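Local coordinates for protein cellulase CEL9M (Clostridium cellulolyticum, PDB 1IA6) that probably hydrolyses internal beta-1,4-glucosidic linkages in cellulose and related beta-glucans, as a family 9 glycoside hydrolase catalytic module that carries zinc and calcium ions, at residues F17-C22 with P362-A367; P24-N29 with L98-D103; A37-D42 with G53-G58; A124-W129 with Q201-A206. All blocks are in the same frame, centred on the assembly; numbering follows the deposited sequence. Where two conformers were deposited one is given.

All four contacts lie in the family 9 catalytic module, on loops and helices of a largely helical chain. Contact 1 spans the longest stretch of sequence, joining the loop after helix 6-15 to the short helix 365-368; the other three fall between its segments. Contact 2 sets that early loop against helix 91-107, and contact 3, whose segments lie between those of contact 2, closes the loop around zinc. Contacts 1 and 3, centres about 10 Å apart, share the metal; the centres of contacts 2 and 3 are about 11 Å apart. Contact 4 follows contact 2, its centre about 14 Å from that of contact 3, joined to it by Tyr204 and Asp56, with His126 near Glu410, a predicted active-site residue.

Contact 1: F17-C22 with P362-A367. With ZN (zinc ion), chain C.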
loop_
_atom_site.group_PDB
_atom_site.type_symbol
_atom_site.label_atom_id
_atom_site.label_comp_id
_atom_site.label_asym_id
_atom_site.label_seq_id
_atom_site.Cartn_x
_atom_site.Cartn_y
_atom_site.Cartn_z
ATOM N N PHE A 17 -0.200 -2.250 -10.521
ATOM C CA PHE A 17 1.003 -2.841 -9.950
ATOM C C PHE A 17 1.947 -3.486 -10.955
ATOM O O PHE A 17 3.152 -3.555 -10.715
ATOM C CB PHE A 17 0.606 -3.811 -8.837
ATOM C CG PHE A 17 0.017 -3.117 -7.641
ATOM C CD1 PHE A 17 0.842 -2.510 -6.698
ATOM C CD2 PHE A 17 -1.361 -2.996 -7.499
ATOM C CE1 PHE A 17 0.305 -1.789 -5.633
ATOM C CE2 PHE A 17 -1.909 -2.278 -6.439
ATOM C CZ PHE A 17 -1.075 -1.672 -5.505
ATOM N N ASP A 18 1.408 -3.937 -12.086
ATOM C CA ASP A 18 2.226 -4.539 -13.135
ATOM C C ASP A 18 3.273 -3.539 -13.640
ATOM O O ASP A 18 4.361 -3.928 -14.066
ATOM C CB ASP A 18 1.348 -4.975 -14.325
ATOM C CG ASP A 18 0.818 -6.394 -14.184
ATOM O OD1 ASP A 18 0.968 -6.989 -13.098
ATOM O OD2 ASP A 18 0.240 -6.913 -15.170
ATOM N N ALA A 19 2.949 -2.251 -13.591
ATOM C CA ALA A 19 3.875 -1.228 -14.079
ATOM C C ALA A 19 5.115 -1.059 -13.213
ATOM O O ALA A 19 6.127 -0.528 -13.670
ATOM C CB ALA A 19 3.157 0.117 -14.210
ATOM N N ASN A 20 5.039 -1.504 -11.965
ATOM C CA ASN A 20 6.168 -1.355 -11.053
ATOM C C ASN A 20 6.919 -2.637 -10.712
ATOM O O ASN A 20 7.848 -2.612 -9.900
ATOM C CB ASN A 20 5.699 -0.663 -9.769
ATOM C CG ASN A 20 5.578 0.847 -9.937
ATOM O OD1 ASN A 20 5.252 1.332 -11.020
ATOM N ND2 ASN A 20 5.833 1.593 -8.862
ATOM N N LYS A 21 6.537 -3.746 -11.333
ATOM C CA LYS A 21 7.218 -5.007 -11.061
ATOM C C LYS A 21 8.693 -4.897 -11.409
ATOM O O LYS A 21 9.068 -4.306 -12.422
ATOM C CB LYS A 21 6.554 -6.159 -11.823
ATOM C CG LYS A 21 5.242 -6.583 -11.177
ATOM C CD LYS A 21 4.562 -7.729 -11.895
ATOM C CE LYS A 21 3.281 -8.115 -11.160
ATOM N NZ LYS A 21 2.490 -9.139 -11.885
ATOM N N CYS A 22 9.524 -5.467 -10.546
ATOM C CA CYS A 22 10.972 -5.422 -10.702
ATOM C C CYS A 22 11.533 -6.840 -10.759
ATOM O O CYS A 22 10.959 -7.762 -10.182
ATOM C CB CYS A 22 11.561 -4.672 -9.505
ATOM S SG CYS A 22 13.333 -4.357 -9.515
ATOM N N PRO A 362 1.943 11.719 -15.641
ATOM C CA PRO A 362 2.279 11.054 -14.375
ATOM C C PRO A 362 3.787 11.070 -14.107
ATOM O O PRO A 362 4.588 10.933 -15.031
ATOM C CB PRO A 362 1.747 9.640 -14.579
ATOM C CG PRO A 362 1.940 9.429 -16.065
ATOM C CD PRO A 362 1.454 10.748 -16.636
ATOM N N HIS A 363 4.171 11.253 -12.846
ATOM C CA HIS A 363 5.583 11.259 -12.480
ATOM C C HIS A 363 6.004 9.796 -12.360
ATOM O O HIS A 363 6.091 9.246 -11.264
ATOM C CB HIS A 363 5.779 11.982 -11.147
ATOM C CG HIS A 363 7.213 12.158 -10.763
ATOM N ND1 HIS A 363 8.129 12.785 -11.581
ATOM C CD2 HIS A 363 7.893 11.790 -9.651
ATOM C CE1 HIS A 363 9.311 12.793 -10.991
ATOM N NE2 HIS A 363 9.194 12.195 -9.818
ATOM N N HIS A 364 6.256 9.171 -13.504
ATOM C CA HIS A 364 6.621 7.759 -13.551
ATOM C C HIS A 364 7.594 7.547 -14.711
ATOM O O HIS A 364 7.253 7.764 -15.873
ATOM C CB HIS A 364 5.338 6.936 -13.733
ATOM C CG HIS A 364 5.516 5.459 -13.560
ATOM N ND1 HIS A 364 5.948 4.635 -14.577
ATOM C CD2 HIS A 364 5.281 4.652 -12.498
ATOM C CE1 HIS A 364 5.967 3.384 -14.150
ATOM N NE2 HIS A 364 5.565 3.367 -12.892
ATOM N N ARG A 365 8.811 7.123 -14.390
ATOM C CA ARG A 365 9.834 6.928 -15.411
ATOM C C ARG A 365 9.477 5.952 -16.530
ATOM O O ARG A 365 9.591 6.295 -17.708
ATOM C CB ARG A 365 11.153 6.520 -14.746
ATOM C CG ARG A 365 11.793 7.666 -13.970
ATOM C CD ARG A 365 12.952 7.209 -13.100
ATOM N NE ARG A 365 13.616 8.342 -12.457
ATOM C CZ ARG A 365 13.094 9.079 -11.481
ATOM N NH1 ARG A 365 11.882 8.815 -11.005
ATOM N NH2 ARG A 365 13.788 10.092 -10.980
ATOM N N ALA A 366 9.045 4.747 -16.179
ATOM C CA ALA A 366 8.700 3.758 -17.198
ATOM C C ALA A 366 7.562 4.227 -18.110
ATOM O O ALA A 366 7.673 4.149 -19.335
ATOM C CB ALA A 366 8.333 2.430 -16.538
ATOM N N ALA A 367 6.475 4.715 -17.517
ATOM C CA ALA A 367 5.333 5.187 -18.300
ATOM C C ALA A 367 5.688 6.393 -19.170
ATOM O O ALA A 367 5.235 6.496 -20.309
ATOM C CB ALA A 367 4.163 5.540 -17.373
HETATM ZN ZN ZN C . 13.445 -3.097 -11.416
#
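His364 reaches across to Asn20 through the NE2 edge of its imidazole, giving NE2 to Asn20 OD1 at 2.8 Å and a nearly straight N-H...O angle of 168°. This ties the loop after helix 6-15 to the N-cap of the short helix 365-368, two parts of the family 9 catalytic module far apart in sequence. The amide oxygen lies almost exactly in the imidazole plane, although amide and ring are turned 33° against each other. Seen from Asn20, the N-H arrives tilted 19° from the carbonyl plane. Ala19 O also sits at the ring's edge, 3.9 Å from His364 CE1, and Ala19 CB comes to 4.3 Å of His364 NE2.

Behind this first shell the imidazole is held at both nitrogens. Its ND1 accepts from Ala367 N at 3.0 Å, the N-cap bond, so one side chain closes the start of its own helix and grips the opposite loop. The two bonds together fix the rotation of the ring, and with NE2 donating and ND1 accepting, the neutral form with its proton on NE2 is the likely one.

Asn20 is positioned in turn by its ND2, which donates to His55 O, and by a backbone bond to the same residue; Leu413 of helix 413-429 packs on its side chain. Within the same loop, on either side of Asn20 in sequence, Lys21 NZ and Asp18 OD1 form a salt bridge at 2.9 Å, the amine meeting the oxygen from above the carboxylate plane. Two residues beyond Asn20, Cys22 SG binds zinc at 2.3 Å.

Contact 2: P24-N29 with L98-D103; sequences PQAGEN and LKYFTD
The phenol end of Tyr100 presses against the backbone between Gln25 and Ala26, and this single ring carries the contact. The touches are van der Waals in kind: Tyr100 OH lies 3.6 Å from Gln25 C and 4.1 Å from Ala26 CB. Ala26 N is nearer still, 3.4 Å from Tyr100 OH, but at a poor angle for a hydrogen bond. With CG anti to the backbone N (chi1 -153°), the ring extends outward from helix 91-107 and brings its oxygen to the loop.

Polar links run through the same hydroxyl. Water 1 donates to Tyr100 OH at 3.1 Å and accepts from Gln25 N at 2.9 Å, bridging helix and loop. The hydroxyl is also hydrogen-bonded to Cys22 O, just before the segment, so one oxygen touches the loop at two points, Cys22 and Gln25-Ala26. Within 24-29, a type I turn from Gln25 to Glu28 is closed by Glu28 N to Gln25 O at 3.1 Å. Along the helix, Lys99 NZ and Asp103 OD1 form a salt bridge at 2.9 Å, on the syn lone pair of the carboxylate.

Around the tyrosine ring, Lys21 makes a cation-pi contact and Tyr54 meets it edge-to-face. The result is a tyrosine of helix 91-107 packed against and water-linked to the zinc-binding loop of the family 9 module, beside the metal ligand Cys22.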
loop_
_atom_site.group_PDB
_atom_site.type_symbol
_atom_site.label_atom_id
_atom_site.label_comp_id
_atom_site.label_asym_id
_atom_site.label_seq_id
_atom_site.Cartn_x
_atom_site.Cartn_y
_atom_site.Cartn_z
ATOM N N PRO A 24 13.930 -10.154 -13.009
ATOM C CA PRO A 24 14.023 -10.918 -14.255
ATOM C C PRO A 24 12.666 -11.352 -14.797
ATOM O O PRO A 24 12.496 -11.501 -16.003
ATOM C CB PRO A 24 14.886 -12.117 -13.862
ATOM C CG PRO A 24 15.746 -11.575 -12.767
ATOM C CD PRO A 24 14.764 -10.765 -11.959
ATOM N N GLN A 25 11.701 -11.549 -13.903
ATOM C CA GLN A 25 10.369 -11.994 -14.306
ATOM C C GLN A 25 9.319 -10.886 -14.319
ATOM O O GLN A 25 8.117 -11.159 -14.347
ATOM C CB GLN A 25 9.908 -13.122 -13.381
ATOM C CG GLN A 25 10.825 -14.334 -13.397
ATOM C CD GLN A 25 10.320 -15.456 -12.515
ATOM O OE1 GLN A 25 10.227 -15.311 -11.295
ATOM N NE2 GLN A 25 9.986 -16.585 -13.129
ATOM N N ALA A 26 9.772 -9.638 -14.311
ATOM C CA ALA A 26 8.868 -8.496 -14.304
ATOM C C ALA A 26 7.886 -8.508 -15.474
ATOM O O ALA A 26 6.726 -8.133 -15.317
ATOM C CB ALA A 26 9.671 -7.196 -14.310
ATOM N N GLY A 27 8.350 -8.946 -16.642
ATOM C CA GLY A 27 7.496 -8.973 -17.816
ATOM C C GLY A 27 6.607 -10.192 -17.982
ATOM O O GLY A 27 5.796 -10.249 -18.907
ATOM N N GLU A 28 6.746 -11.169 -17.094
ATOM C CA GLU A 28 5.942 -12.382 -17.181
ATOM C C GLU A 28 4.503 -12.127 -16.735
ATOM O O GLU A 28 4.261 -11.672 -15.621
ATOM C CB GLU A 28 6.581 -13.481 -16.329
ATOM C CG GLU A 28 5.993 -14.861 -16.539
ATOM C CD GLU A 28 6.847 -15.948 -15.913
ATOM O OE1 GLU A 28 8.033 -16.061 -16.295
ATOM O OE2 GLU A 28 6.335 -16.685 -15.042
ATOM N N ASN A 29 3.555 -12.414 -17.623
ATOM C CA ASN A 29 2.139 -12.222 -17.335
ATOM C C ASN A 29 1.871 -10.766 -16.944
ATOM O O ASN A 29 1.048 -10.479 -16.075
ATOM C CB ASN A 29 1.707 -13.173 -16.211
ATOM C CG ASN A 29 0.203 -13.385 -16.165
ATOM O OD1 ASN A 29 -0.268 -14.448 -15.759
ATOM N ND2 ASN A 29 -0.556 -12.374 -16.566
ATOM N N LEU A 98 -0.001 -10.212 -5.236
ATOM C CA LEU A 98 0.390 -10.502 -3.863
ATOM C C LEU A 98 1.558 -11.480 -3.783
ATOM O O LEU A 98 2.497 -11.272 -3.016
ATOM C CB LEU A 98 -0.808 -11.050 -3.079
ATOM C CG LEU A 98 -1.884 -10.000 -2.782
ATOM C CD1 LEU A 98 -3.172 -10.670 -2.339
ATOM C CD2 LEU A 98 -1.371 -9.055 -1.709
ATOM N N LYS A 99 1.516 -12.540 -4.580
ATOM C CA LYS A 99 2.600 -13.510 -4.538
ATOM C C LYS A 99 3.911 -12.894 -5.014
ATOM O O LYS A 99 4.990 -13.311 -4.584
ATOM C CB LYS A 99 2.271 -14.749 -5.373
ATOM C CG LYS A 99 3.208 -15.921 -5.069
ATOM C CD LYS A 99 2.767 -17.204 -5.750
ATOM C CE LYS A 99 3.596 -18.397 -5.279
ATOM N NZ LYS A 99 5.047 -18.202 -5.547
ATOM N N TYR A 100 3.828 -11.896 -5.890
ATOM C CA TYR A 100 5.045 -11.254 -6.367
ATOM C C TYR A 100 5.693 -10.531 -5.183
ATOM O O TYR A 100 6.921 -10.432 -5.102
ATOM C CB TYR A 100 4.742 -10.261 -7.489
ATOM C CG TYR A 100 5.916 -10.059 -8.426
ATOM C CD1 TYR A 100 6.224 -11.010 -9.399
ATOM C CD2 TYR A 100 6.732 -8.935 -8.324
ATOM C CE1 TYR A 100 7.319 -10.849 -10.249
ATOM C CE2 TYR A 100 7.834 -8.761 -9.170
ATOM C CZ TYR A 100 8.121 -9.722 -10.128
ATOM O OH TYR A 100 9.215 -9.567 -10.956
ATOM N N PHE A 101 4.866 -10.026 -4.269
ATOM C CA PHE A 101 5.369 -9.350 -3.068
ATOM C C PHE A 101 5.974 -10.384 -2.118
ATOM O O PHE A 101 7.118 -10.261 -1.687
ATOM C CB PHE A 101 4.242 -8.654 -2.287
ATOM C CG PHE A 101 3.957 -7.239 -2.712
ATOM C CD1 PHE A 101 4.848 -6.212 -2.415
ATOM C CD2 PHE A 101 2.763 -6.926 -3.353
ATOM C CE1 PHE A 101 4.549 -4.891 -2.744
ATOM C CE2 PHE A 101 2.454 -5.611 -3.686
ATOM C CZ PHE A 101 3.348 -4.591 -3.380
ATOM N N THR A 102 5.191 -11.404 -1.779
ATOM C CA THR A 102 5.666 -12.395 -0.822
ATOM C C THR A 102 6.879 -13.202 -1.265
ATOM O O THR A 102 7.718 -13.540 -0.435
ATOM C CB THR A 102 4.517 -13.334 -0.366
ATOM O OG1 THR A 102 3.974 -14.034 -1.487
ATOM C CG2 THR A 102 3.413 -12.517 0.292
ATOM N N ASP A 103 6.995 -13.498 -2.558
ATOM C CA ASP A 103 8.162 -14.242 -3.038
ATOM C C ASP A 103 9.415 -13.433 -2.713
ATOM O O ASP A 103 10.458 -13.984 -2.349
ATOM C CB ASP A 103 8.101 -14.454 -4.555
ATOM C CG ASP A 103 7.200 -15.607 -4.955
ATOM O OD1 ASP A 103 6.783 -16.384 -4.073
ATOM O OD2 ASP A 103 6.925 -15.739 -6.165
HETATM O O HOH W 1 11.723 -11.322 -10.984
#

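Contact 3: A37-D42 with G53-G58; sequences ACHTTD and GYHDAG. With ZN (zinc ion), chain C.
A chi1 of -49° in His39 and -62° in His55 places each ring beside its own backbone N, while Cys38 SG is tucked between its N and carbonyl carbon; from these settings the three groups converge on one zinc ion. His39 binds through ND1 and His55 through NE2, each at 2.1 Å, and Cys38 SG binds at 2.3 Å. His39 ND1 and His55 NE2 lie 3.4 Å apart without a hydrogen bond, since both atoms bind the zinc. Their rings meet rim to rim with planes at 89°, neither lying over the other's face. Cys38 SG likewise approaches His55 at its edge, 3.5 Å from NE2.

Beyond the metal, His39 NE2 is hydrogen-bonded to Gln135 OE1, which together with the zinc bond at ND1 fixes the rotation of that ring. Pro132 touches the side chain of His55.

Cys22 SG completes a four-ligand Cys2His2 site, and the zinc cross-links three points of one irregular loop. With four protein ligands, two of them sulfurs that are probably thiolates balancing the ion's charge, the chemistry is consistent with a structural rather than catalytic zinc.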
loop_
_atom_site.group_PDB
_atom_site.type_symbol
_atom_site.label_atom_id
_atom_site.label_comp_id
_atom_site.label_asym_id
_atom_site.label_seq_id
_atom_site.Cartn_x
_atom_site.Cartn_y
_atom_site.Cartn_z
ATOM N N ALA A 37 12.253 -7.268 -18.160
ATOM C CA ALA A 37 13.191 -7.574 -17.083
ATOM C C ALA A 37 14.036 -6.366 -16.704
ATOM O O ALA A 37 14.515 -5.638 -17.574
ATOM C CB ALA A 37 14.101 -8.734 -17.496
ATOM N N CYS A 38 14.229 -6.165 -15.404
ATOM C CA CYS A 38 15.028 -5.049 -14.909
ATOM C C CYS A 38 15.752 -5.417 -13.615
ATOM O O CYS A 38 15.362 -6.362 -12.928
ATOM C CB CYS A 38 14.136 -3.824 -14.663
ATOM S SG CYS A 38 12.825 -4.067 -13.427
ATOM N N HIS A 39 16.809 -4.671 -13.301
ATOM C CA HIS A 39 17.589 -4.870 -12.082
ATOM C C HIS A 39 17.708 -6.346 -11.722
ATOM O O HIS A 39 17.378 -6.768 -10.612
ATOM C CB HIS A 39 16.933 -4.088 -10.941
ATOM C CG HIS A 39 16.607 -2.672 -11.305
ATOM N ND1 HIS A 39 15.325 -2.251 -11.589
ATOM C CD2 HIS A 39 17.404 -1.591 -11.480
ATOM C CE1 HIS A 39 15.346 -0.972 -11.920
ATOM N NE2 HIS A 39 16.596 -0.547 -11.863
ATOM N N THR A 40 18.210 -7.117 -12.677
ATOM C CA THR A 40 18.358 -8.556 -12.538
ATOM C C THR A 40 19.510 -9.022 -11.660
ATOM O O THR A 40 19.668 -10.222 -11.441
ATOM C CB THR A 40 18.520 -9.201 -13.924
ATOM O OG1 THR A 40 19.709 -8.693 -14.547
ATOM C CG2 THR A 40 17.324 -8.867 -14.806
ATOM N N THR A 41 20.310 -8.089 -11.152
ATOM C CA THR A 41 21.449 -8.448 -10.312
ATOM C C THR A 41 21.299 -7.985 -8.866
ATOM O O THR A 41 22.263 -8.012 -8.103
ATOM C CB THR A 41 22.769 -7.852 -10.864
ATOM O OG1 THR A 41 22.768 -6.430 -10.687
ATOM C CG2 THR A 41 22.920 -8.165 -12.335
ATOM N N ASP A 42 20.097 -7.560 -8.486
ATOM C CA ASP A 42 19.860 -7.097 -7.123
ATOM C C ASP A 42 20.315 -8.108 -6.077
ATOM O O ASP A 42 19.999 -9.293 -6.169
ATOM C CB ASP A 42 18.376 -6.793 -6.910
ATOM C CG ASP A 42 17.953 -5.483 -7.539
ATOM O OD1 ASP A 42 18.824 -4.766 -8.081
ATOM O OD2 ASP A 42 16.748 -5.168 -7.480
ATOM N N GLY A 53 9.977 -8.154 -6.280
ATOM C CA GLY A 53 9.397 -7.040 -5.557
ATOM C C GLY A 53 8.964 -5.946 -6.511
ATOM O O GLY A 53 8.887 -6.162 -7.724
ATOM N N TYR A 54 8.701 -4.761 -5.971
ATOM C CA TYR A 54 8.231 -3.650 -6.787
ATOM C C TYR A 54 8.983 -2.343 -6.604
ATOM O O TYR A 54 9.461 -2.032 -5.512
ATOM C CB TYR A 54 6.760 -3.357 -6.477
ATOM C CG TYR A 54 5.781 -4.465 -6.783
ATOM C CD1 TYR A 54 5.641 -5.559 -5.929
ATOM C CD2 TYR A 54 4.942 -4.384 -7.893
ATOM C CE1 TYR A 54 4.677 -6.540 -6.172
ATOM C CE2 TYR A 54 3.984 -5.354 -8.145
ATOM C CZ TYR A 54 3.853 -6.426 -7.279
ATOM O OH TYR A 54 2.873 -7.363 -7.512
ATOM N N HIS A 55 9.068 -1.572 -7.686
ATOM C CA HIS A 55 9.678 -0.248 -7.632
ATOM C C HIS A 55 8.687 0.516 -6.757
ATOM O O HIS A 55 7.477 0.308 -6.870
ATOM C CB HIS A 55 9.712 0.378 -9.024
ATOM C CG HIS A 55 10.538 -0.388 -10.008
ATOM N ND1 HIS A 55 10.235 -0.439 -11.352
ATOM C CD2 HIS A 55 11.661 -1.124 -9.846
ATOM C CE1 HIS A 55 11.136 -1.177 -11.975
ATOM N NE2 HIS A 55 12.013 -1.603 -11.084
ATOM N N ASP A 56 9.185 1.408 -5.913
ATOM C CA ASP A 56 8.318 2.145 -5.001
ATOM C C ASP A 56 7.271 3.088 -5.591
ATOM O O ASP A 56 6.090 2.991 -5.261
ATOM C CB ASP A 56 9.162 2.935 -3.998
ATOM C CG ASP A 56 8.313 3.590 -2.925
ATOM O OD1 ASP A 56 7.695 2.848 -2.139
ATOM O OD2 ASP A 56 8.251 4.840 -2.872
ATOM N N ALA A 57 7.691 4.013 -6.446
ATOM C CA ALA A 57 6.744 4.973 -6.996
ATOM C C ALA A 57 7.035 5.252 -8.461
ATOM O O ALA A 57 6.758 4.419 -9.323
ATOM C CB ALA A 57 6.809 6.268 -6.182
ATOM N N GLY A 58 7.580 6.432 -8.734
ATOM C CA GLY A 58 7.928 6.792 -10.097
ATOM C C GLY A 58 9.403 6.497 -10.288
ATOM O O GLY A 58 9.950 6.638 -11.385
HETATM ZN ZN ZN C . 13.445 -3.097 -11.416
#

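Contact 4: A124-W129 with Q201-A206; sequences ADHTYW and QSFYQA
Segment 124-129 runs on from helix 122-125 through a type I turn from Asp125 to Tyr128, whereas 201-206 is irregular loop, and the two segments come nearest at His126 and Phe203, whose CA atoms are 11.3 Å apart. The gap is bridged by these two rings, reaching from opposite directions. His126 directs its edge at the face of Phe203 in an offset edge-to-face pair, with planes at 73° and centroids 5.0 Å apart. The leading atom is His126 CE1, 3.4 Å from Phe203 CE1, with ND1 of the histidine next along the same ring. Ser202 OG sits over the centre of one face of Phe203.

The far nitrogen of the histidine, NE2, is hydrogen-bonded to Asp59 OD2, which holds the imidazole turned with its CE1-ND1 side to the phenyl. Overlapping the turn, Ala124 O takes two bonds from Thr127, from its N and, at 2.6 Å, from OG1 on a lone pair in the carbonyl plane.

The side chain of His126 lies about 7 Å from that of Glu410, predicted to be catalytic. The partly exposed pair joins the stretch following strand 115-119, with helix 122-125, to the loop between helices 174-193 and 210-224, where Tyr204 packs on Pro66 of helix 64-80.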
loop_
_atom_site.group_PDB
_atom_site.type_symbol
_atom_site.label_atom_id
_atom_site.label_comp_id
_atom_site.label_asym_id
_atom_site.label_seq_id
_atom_site.Cartn_x
_atom_site.Cartn_y
_atom_site.Cartn_z
ATOM N N ALA A 124 20.841 8.688 -5.632
ATOM C CA ALA A 124 21.418 8.329 -6.921
ATOM C C ALA A 124 20.363 7.861 -7.915
ATOM O O ALA A 124 20.394 8.233 -9.087
ATOM C CB ALA A 124 22.472 7.244 -6.735
ATOM N N ASP A 125 19.427 7.042 -7.447
ATOM C CA ASP A 125 18.380 6.533 -8.326
ATOM C C ASP A 125 17.589 7.667 -8.966
ATOM O O ASP A 125 17.209 7.589 -10.131
ATOM C CB ASP A 125 17.424 5.631 -7.546
ATOM C CG ASP A 125 16.352 5.026 -8.429
ATOM O OD1 ASP A 125 16.695 4.199 -9.295
ATOM O OD2 ASP A 125 15.170 5.385 -8.261
ATOM N N HIS A 126 17.358 8.728 -8.204
ATOM C CA HIS A 126 16.589 9.859 -8.700
ATOM C C HIS A 126 17.305 10.746 -9.713
ATOM O O HIS A 126 16.671 11.585 -10.351
ATOM C CB HIS A 126 16.083 10.685 -7.517
ATOM C CG HIS A 126 15.098 9.951 -6.663
ATOM N ND1 HIS A 126 14.571 10.481 -5.505
ATOM C CD2 HIS A 126 14.531 8.730 -6.809
ATOM C CE1 HIS A 126 13.720 9.618 -4.977
ATOM N NE2 HIS A 126 13.678 8.547 -5.749
ATOM N N THR A 127 18.614 10.567 -9.870
ATOM C CA THR A 127 19.357 11.363 -10.847
ATOM C C THR A 127 19.220 10.718 -12.222
ATOM O O THR A 127 19.617 11.295 -13.235
ATOM C CB THR A 127 20.860 11.455 -10.507
ATOM O OG1 THR A 127 21.439 10.144 -10.526
ATOM C CG2 THR A 127 21.062 12.083 -9.137
ATOM N N TYR A 128 18.652 9.517 -12.248
ATOM C CA TYR A 128 18.457 8.774 -13.487
ATOM C C TYR A 128 17.023 8.909 -13.989
ATOM O O TYR A 128 16.079 8.857 -13.204
ATOM C CB TYR A 128 18.765 7.288 -13.256
ATOM C CG TYR A 128 18.411 6.377 -14.418
ATOM C CD1 TYR A 128 19.239 6.279 -15.538
ATOM C CD2 TYR A 128 17.240 5.616 -14.398
ATOM C CE1 TYR A 128 18.910 5.445 -16.610
ATOM C CE2 TYR A 128 16.900 4.783 -15.464
ATOM C CZ TYR A 128 17.740 4.702 -16.566
ATOM O OH TYR A 128 17.403 3.886 -17.619
ATOM N N TRP A 129 16.866 9.103 -15.293
ATOM C CA TRP A 129 15.538 9.184 -15.884
ATOM C C TRP A 129 15.553 8.421 -17.197
ATOM O O TRP A 129 16.128 8.864 -18.190
ATOM C CB TRP A 129 15.093 10.631 -16.117
ATOM C CG TRP A 129 13.641 10.705 -16.522
ATOM C CD1 TRP A 129 13.125 10.499 -17.771
ATOM C CD2 TRP A 129 12.514 10.902 -15.652
ATOM N NE1 TRP A 129 11.750 10.549 -17.733
ATOM C CE2 TRP A 129 11.349 10.795 -16.445
ATOM C CE3 TRP A 129 12.378 11.154 -14.279
ATOM C CZ2 TRP A 129 10.062 10.933 -15.911
ATOM C CZ3 TRP A 129 11.097 11.291 -13.747
ATOM C CH2 TRP A 129 9.956 11.180 -14.567
ATOM N N GLN A 201 16.002 6.350 4.728
ATOM C CA GLN A 201 16.688 7.546 4.260
ATOM C C GLN A 201 15.782 8.737 4.558
ATOM O O GLN A 201 14.995 8.688 5.500
ATOM C CB GLN A 201 16.991 7.442 2.760
ATOM C CG GLN A 201 17.914 6.271 2.409
ATOM C CD GLN A 201 18.455 6.347 0.990
ATOM O OE1 GLN A 201 17.829 5.867 0.042
ATOM N NE2 GLN A 201 19.620 6.968 0.836
ATOM N N SER A 202 15.874 9.805 3.774
ATOM C CA SER A 202 15.027 10.966 4.028
ATOM C C SER A 202 13.696 10.839 3.295
ATOM O O SER A 202 12.816 11.691 3.427
ATOM C CB SER A 202 15.740 12.247 3.584
ATOM O OG SER A 202 15.978 12.236 2.187
ATOM N N PHE A 203 13.549 9.759 2.538
ATOM C CA PHE A 203 12.346 9.525 1.747
ATOM C C PHE A 203 11.202 8.952 2.563
ATOM O O PHE A 203 10.051 9.357 2.406
ATOM C CB PHE A 203 12.690 8.602 0.580
ATOM C CG PHE A 203 13.802 9.127 -0.275
ATOM C CD1 PHE A 203 13.591 10.211 -1.121
ATOM C CD2 PHE A 203 15.079 8.588 -0.187
ATOM C CE1 PHE A 203 14.637 10.753 -1.861
ATOM C CE2 PHE A 203 16.131 9.125 -0.923
ATOM C CZ PHE A 203 15.908 10.210 -1.761
ATOM N N TYR A 204 11.521 8.002 3.430
ATOM C CA TYR A 204 10.510 7.394 4.279
ATOM C C TYR A 204 10.973 7.409 5.724
ATOM O O TYR A 204 11.453 6.408 6.252
ATOM C CB TYR A 204 10.218 5.969 3.807
ATOM C CG TYR A 204 9.383 5.945 2.544
ATOM C CD1 TYR A 204 8.002 6.136 2.598
ATOM C CD2 TYR A 204 9.980 5.793 1.292
ATOM C CE1 TYR A 204 7.233 6.181 1.437
ATOM C CE2 TYR A 204 9.221 5.835 0.122
ATOM C CZ TYR A 204 7.849 6.030 0.204
ATOM O OH TYR A 204 7.089 6.076 -0.941
ATOM N N GLN A 205 10.838 8.571 6.352
ATOM C CA GLN A 205 11.231 8.745 7.743
ATOM C C GLN A 205 10.101 8.293 8.662
ATOM O O GLN A 205 9.087 8.976 8.800
ATOM C CB GLN A 205 11.577 10.211 7.995
ATOM C CG GLN A 205 12.844 10.647 7.281
ATOM C CD GLN A 205 13.096 12.134 7.390
ATOM O OE1 GLN A 205 12.489 12.935 6.674
ATOM N NE2 GLN A 205 13.987 12.515 8.294
ATOM N N ALA A 206 10.288 7.135 9.291
ATOM C CA ALA A 206 9.278 6.564 10.176
ATOM C C ALA A 206 9.319 7.169 11.572
ATOM O O ALA A 206 10.366 7.631 12.033
ATOM C CB ALA A 206 9.456 5.058 10.256
#